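Membrane-bound protease PH1510 (Pyrococcus horikoshii, PDB 6M4B) cleaves proteins as a membrane-bound serine protease, preferring sites near hydrophobic or aromatic residues, and degrades casein and a stomatin homolog in vitro. Local coordinates at residues 46-60 against 81-93. The protein carries 1 engineered substitution. Residues are numbered along the deposited sequence; the frame is centred on the assembly and turned at random.
Sequences LDTPGGRADAMMNIV and AAAAGTYIALGSH. Engineered in segment 81-93: Ala83 (natural residue Ser).
Over one face of the Tyr87 ring sits Met56 CE, 3.8 Å from the ring centroid and 16° off its normal, a CH-pi contact; Ala83 O lies in plane at the ring's edge. Met56 SD approaches more obliquely, a Met-aromatic contact, and touches Tyr87 CB at 3.5 Å. Bends at chi2 and chi3 fold the methionine chain back over the ring, while its CB meets Ala84 CB at 3.9 Å. With an alanine here, CG, SD and CE would be gone, and the Tyr87 ring would probably lose its cover on this face and be freer to turn. Farther along, Ile59 CG2 packs on Ile88 CG1. At the other end, Ala82 N donates to Thr48 O (3.2 Å, nearly straight at 172°), and a CB on Gly85 would run into Thr48 CG2. Next to the single Thr48-Ala81 beta bridge, substrate-binding Gly50 lies against Ala83, engineered from the nucleophilic serine, and Gly51 against Ala84. In this N-terminal protease domain, of the ClpP/crotonase clan, the 53-60 part of helix 53-64 and helix 84-90 run nearly parallel (10°), axes 9.2 Å apart at closest approach; Phe129 and Ile133 of helix 123-139 pack on Tyr87, and Phe27 of helix 21-36 and Ile72 of strand 70-74 on Ile88.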
loop_
_atom_site.group_PDB
_atom_site.type_symbol
_atom_site.label_atom_id
_atom_site.label_comp_id
_atom_site.label_asym_id
_atom_site.label_seq_id
_atom_site.Cartn_x
_atom_site.Cartn_y
_atom_site.Cartn_z
ATOM N N LEU A 46 3.200 -1.242 -21.100
ATOM C CA LEU A 46 3.429 0.007 -20.389
ATOM C C LEU A 46 4.659 0.710 -20.932
ATOM O O LEU A 46 5.673 0.092 -21.168
ATOM C CB LEU A 46 3.612 -0.246 -18.885
ATOM C CG LEU A 46 3.844 0.986 -17.998
ATOM C CD1 LEU A 46 2.577 1.816 -17.881
ATOM C CD2 LEU A 46 4.319 0.532 -16.642
ATOM N N ASP A 47 4.511 2.007 -21.194
ATOM C CA ASP A 47 5.615 2.869 -21.626
ATOM C C ASP A 47 5.381 4.231 -20.948
ATOM O O ASP A 47 4.440 4.969 -21.282
ATOM C CB ASP A 47 5.634 3.005 -23.155
ATOM C CG ASP A 47 6.865 3.750 -23.679
ATOM O OD1 ASP A 47 7.822 3.975 -22.908
ATOM O OD2 ASP A 47 6.915 4.049 -24.896
ATOM N N THR A 48 6.200 4.535 -19.958
ATOM C CA THR A 48 5.997 5.762 -19.196
ATOM C C THR A 48 7.325 6.295 -18.713
ATOM O O THR A 48 8.219 5.520 -18.389
ATOM C CB THR A 48 5.044 5.544 -18.011
ATOM O OG1 THR A 48 4.813 6.788 -17.342
ATOM C CG2 THR A 48 5.593 4.526 -16.991
ATOM N N PRO A 49 7.483 7.623 -18.698
ATOM C CA PRO A 49 8.675 8.209 -18.037
ATOM C C PRO A 49 8.443 8.464 -16.531
ATOM O O PRO A 49 9.382 8.816 -15.823
ATOM C CB PRO A 49 8.864 9.537 -18.779
ATOM C CG PRO A 49 7.444 9.943 -19.089
ATOM C CD PRO A 49 6.640 8.660 -19.328
ATOM N N GLY A 50 7.210 8.297 -16.064
ATOM C CA GLY A 50 6.865 8.555 -14.692
ATOM C C GLY A 50 5.649 9.432 -14.617
ATOM O O GLY A 50 4.906 9.563 -15.598
ATOM N N GLY A 51 5.447 10.032 -13.450
ATOM C CA GLY A 51 4.295 10.889 -13.203
ATOM C C GLY A 51 4.068 11.157 -11.733
ATOM O O GLY A 51 5.010 11.223 -10.974
ATOM N N ARG A 52 2.806 11.258 -11.339
ATOM C CA ARG A 52 2.427 11.592 -9.956
ATOM C C ARG A 52 2.447 10.370 -9.059
ATOM O O ARG A 52 1.813 9.338 -9.363
ATOM C CB ARG A 52 1.016 12.190 -9.899
ATOM C CG ARG A 52 0.811 13.318 -10.882
ATOM C CD ARG A 52 0.575 14.641 -10.185
ATOM N NE ARG A 52 0.562 15.651 -11.243
ATOM C CZ ARG A 52 0.967 16.913 -11.136
ATOM N NH1 ARG A 52 0.934 17.691 -12.216
ATOM N NH2 ARG A 52 1.392 17.417 -9.978
ATOM N N ALA A 53 3.119 10.527 -7.922
ATOM C CA ALA A 53 3.259 9.494 -6.931
ATOM C C ALA A 53 1.911 8.978 -6.383
ATOM O O ALA A 53 1.737 7.777 -6.224
ATOM C CB ALA A 53 4.146 9.992 -5.808
ATOM N N ASP A 54 0.963 9.877 -6.144
ATOM C CA ASP A 54 -0.354 9.483 -5.641
ATOM C C ASP A 54 -1.167 8.597 -6.626
ATOM O O ASP A 54 -1.805 7.601 -6.203
ATOM C CB ASP A 54 -1.192 10.703 -5.100
ATOM C CG ASP A 54 -1.288 11.895 -6.107
ATOM O OD1 ASP A 54 -1.324 11.696 -7.333
ATOM O OD2 ASP A 54 -1.312 13.068 -5.679
ATOM N N ALA A 55 -1.140 8.961 -7.910
ATOM C CA ALA A 55 -1.793 8.173 -8.928
ATOM C C ALA A 55 -1.098 6.789 -9.006
ATOM O O ALA A 55 -1.787 5.796 -9.039
ATOM C CB ALA A 55 -1.775 8.885 -10.270
ATOM N N MET A 56 0.242 6.772 -8.962
ATOM C CA MET A 56 1.005 5.514 -8.904
ATOM C C MET A 56 0.547 4.613 -7.757
ATOM O O MET A 56 0.272 3.444 -7.975
ATOM C CB MET A 56 2.488 5.816 -8.833
ATOM C CG MET A 56 3.387 4.630 -8.579
ATOM S SD MET A 56 3.618 4.253 -6.821
ATOM C CE MET A 56 4.805 5.547 -6.457
ATOM N N MET A 57 0.378 5.182 -6.560
ATOM C CA MET A 57 -0.031 4.413 -5.387
ATOM C C MET A 57 -1.410 3.838 -5.521
ATOM O O MET A 57 -1.585 2.690 -5.181
ATOM C CB MET A 57 0.136 5.212 -4.076
ATOM C CG MET A 57 1.602 5.277 -3.645
ATOM S SD MET A 57 1.800 6.148 -2.117
ATOM C CE MET A 57 3.411 6.846 -2.266
ATOM N N ASN A 58 -2.360 4.595 -6.071
ATOM C CA ASN A 58 -3.698 4.061 -6.336
ATOM C C ASN A 58 -3.670 3.015 -7.446
ATOM O O ASN A 58 -4.381 2.013 -7.340
ATOM C CB ASN A 58 -4.709 5.166 -6.717
ATOM C CG ASN A 58 -4.870 6.228 -5.627
ATOM O OD1 ASN A 58 -4.914 5.920 -4.439
ATOM N ND2 ASN A 58 -4.964 7.483 -6.040
ATOM N N ILE A 59 -2.802 3.204 -8.463
ATOM C CA ILE A 59 -2.653 2.169 -9.483
ATOM C C ILE A 59 -2.084 0.905 -8.838
ATOM O O ILE A 59 -2.641 -0.188 -8.976
ATOM C CB ILE A 59 -1.770 2.609 -10.648
ATOM C CG1 ILE A 59 -2.455 3.747 -11.396
ATOM C CG2 ILE A 59 -1.503 1.410 -11.581
ATOM C CD1 ILE A 59 -1.576 4.411 -12.453
ATOM N N VAL A 60 -0.991 1.051 -8.110
ATOM C CA VAL A 60 -0.411 -0.127 -7.428
ATOM C C VAL A 60 -1.463 -0.869 -6.597
ATOM O O VAL A 60 -1.566 -2.103 -6.641
ATOM C CB VAL A 60 0.786 0.252 -6.551
ATOM C CG1 VAL A 60 1.137 -0.865 -5.589
ATOM C CG2 VAL A 60 1.982 0.589 -7.432
ATOM N N ALA A 81 9.753 1.684 -18.188
ATOM C CA ALA A 81 8.872 1.814 -17.013
ATOM C C ALA A 81 9.744 2.501 -15.993
ATOM O O ALA A 81 10.378 1.870 -15.149
ATOM C CB ALA A 81 8.412 0.454 -16.519
ATOM N N ALA A 82 9.876 3.804 -16.182
ATOM C CA ALA A 82 10.826 4.609 -15.404
ATOM C C ALA A 82 10.052 5.260 -14.270
ATOM O O ALA A 82 8.855 5.492 -14.378
ATOM C CB ALA A 82 11.543 5.647 -16.287
ATOM N N ALA A 83 10.751 5.545 -13.198
ATOM C CA ALA A 83 10.229 6.361 -12.097
ATOM C C ALA A 83 8.937 5.756 -11.574
ATOM O O ALA A 83 8.960 4.578 -11.238
ATOM C CB ALA A 83 10.097 7.834 -12.530
ATOM N N ALA A 84 7.820 6.501 -11.481
ATOM C CA ALA A 84 6.566 5.919 -11.021
ATOM C C ALA A 84 6.204 4.592 -11.711
ATOM O O ALA A 84 5.568 3.740 -11.102
ATOM C CB ALA A 84 5.427 6.881 -11.202
ATOM N N GLY A 85 6.630 4.429 -12.957
ATOM C CA GLY A 85 6.366 3.226 -13.723
ATOM C C GLY A 85 7.016 1.976 -13.149
ATOM O O GLY A 85 6.489 0.870 -13.344
ATOM N N THR A 86 8.192 2.143 -12.511
ATOM C CA THR A 86 8.894 1.036 -11.912
ATOM C C THR A 86 8.081 0.397 -10.799
ATOM O O THR A 86 8.033 -0.824 -10.701
ATOM C CB THR A 86 10.215 1.515 -11.391
ATOM O OG1 THR A 86 10.985 2.014 -12.503
ATOM C CG2 THR A 86 10.979 0.426 -10.739
ATOM N N TYR A 87 7.401 1.240 -10.001
ATOM C CA TYR A 87 6.586 0.824 -8.888
ATOM C C TYR A 87 5.341 0.055 -9.378
ATOM O O TYR A 87 4.951 -0.921 -8.771
ATOM C CB TYR A 87 6.099 2.036 -8.044
ATOM C CG TYR A 87 7.193 2.866 -7.335
ATOM C CD1 TYR A 87 7.962 3.806 -8.026
ATOM C CD2 TYR A 87 7.387 2.768 -5.957
ATOM C CE1 TYR A 87 8.906 4.582 -7.374
ATOM C CE2 TYR A 87 8.296 3.560 -5.308
ATOM C CZ TYR A 87 9.040 4.470 -6.012
ATOM O OH TYR A 87 9.947 5.226 -5.376
ATOM N N ILE A 88 4.736 0.502 -10.478
ATOM C CA ILE A 88 3.590 -0.187 -11.076
ATOM C C ILE A 88 4.023 -1.596 -11.443
ATOM O O ILE A 88 3.375 -2.558 -11.077
ATOM C CB ILE A 88 3.062 0.599 -12.314
ATOM C CG1 ILE A 88 2.483 1.975 -11.890
ATOM C CG2 ILE A 88 1.955 -0.159 -13.066
ATOM C CD1 ILE A 88 2.255 2.950 -13.034
ATOM N N ALA A 89 5.179 -1.704 -12.097
ATOM C CA ALA A 89 5.751 -2.992 -12.402
ATOM C C ALA A 89 6.037 -3.848 -11.160
ATOM O O ALA A 89 5.516 -4.984 -11.075
ATOM C CB ALA A 89 7.013 -2.832 -13.208
ATOM N N LEU A 90 6.787 -3.307 -10.177
ATOM C CA LEU A 90 7.058 -4.050 -8.937
ATOM C C LEU A 90 5.841 -4.436 -8.136
ATOM O O LEU A 90 5.874 -5.426 -7.389
ATOM C CB LEU A 90 8.063 -3.333 -8.053
ATOM C CG LEU A 90 9.423 -3.150 -8.673
ATOM C CD1 LEU A 90 10.230 -2.180 -7.836
ATOM C CD2 LEU A 90 10.137 -4.495 -8.764
ATOM N N GLY A 91 4.747 -3.709 -8.302
ATOM C CA GLY A 91 3.503 -4.018 -7.614
ATOM C C GLY A 91 2.637 -5.063 -8.271
ATOM O O GLY A 91 1.573 -5.406 -7.751
ATOM N N SER A 92 3.105 -5.634 -9.362
ATOM C CA SER A 92 2.267 -6.452 -10.224
ATOM C C SER A 92 2.606 -7.923 -10.081
ATOM O O SER A 92 3.640 -8.310 -9.515
ATOM C CB SER A 92 2.430 -6.004 -11.689
ATOM O OG SER A 92 3.577 -6.607 -12.290
ATOM N N HIS A 93 1.707 -8.746 -10.609
ATOM C CA HIS A 93 1.791 -10.193 -10.482
ATOM C C HIS A 93 2.935 -10.818 -11.247
ATOM O O HIS A 93 3.394 -11.888 -10.890
ATOM C CB HIS A 93 0.460 -10.801 -10.906
ATOM C CG HIS A 93 -0.671 -10.395 -10.036
ATOM N ND1 HIS A 93 -1.408 -9.256 -10.259
ATOM C CD2 HIS A 93 -1.195 -10.970 -8.921
ATOM C CE1 HIS A 93 -2.336 -9.139 -9.321
ATOM N NE2 HIS A 93 -2.217 -10.163 -8.494
#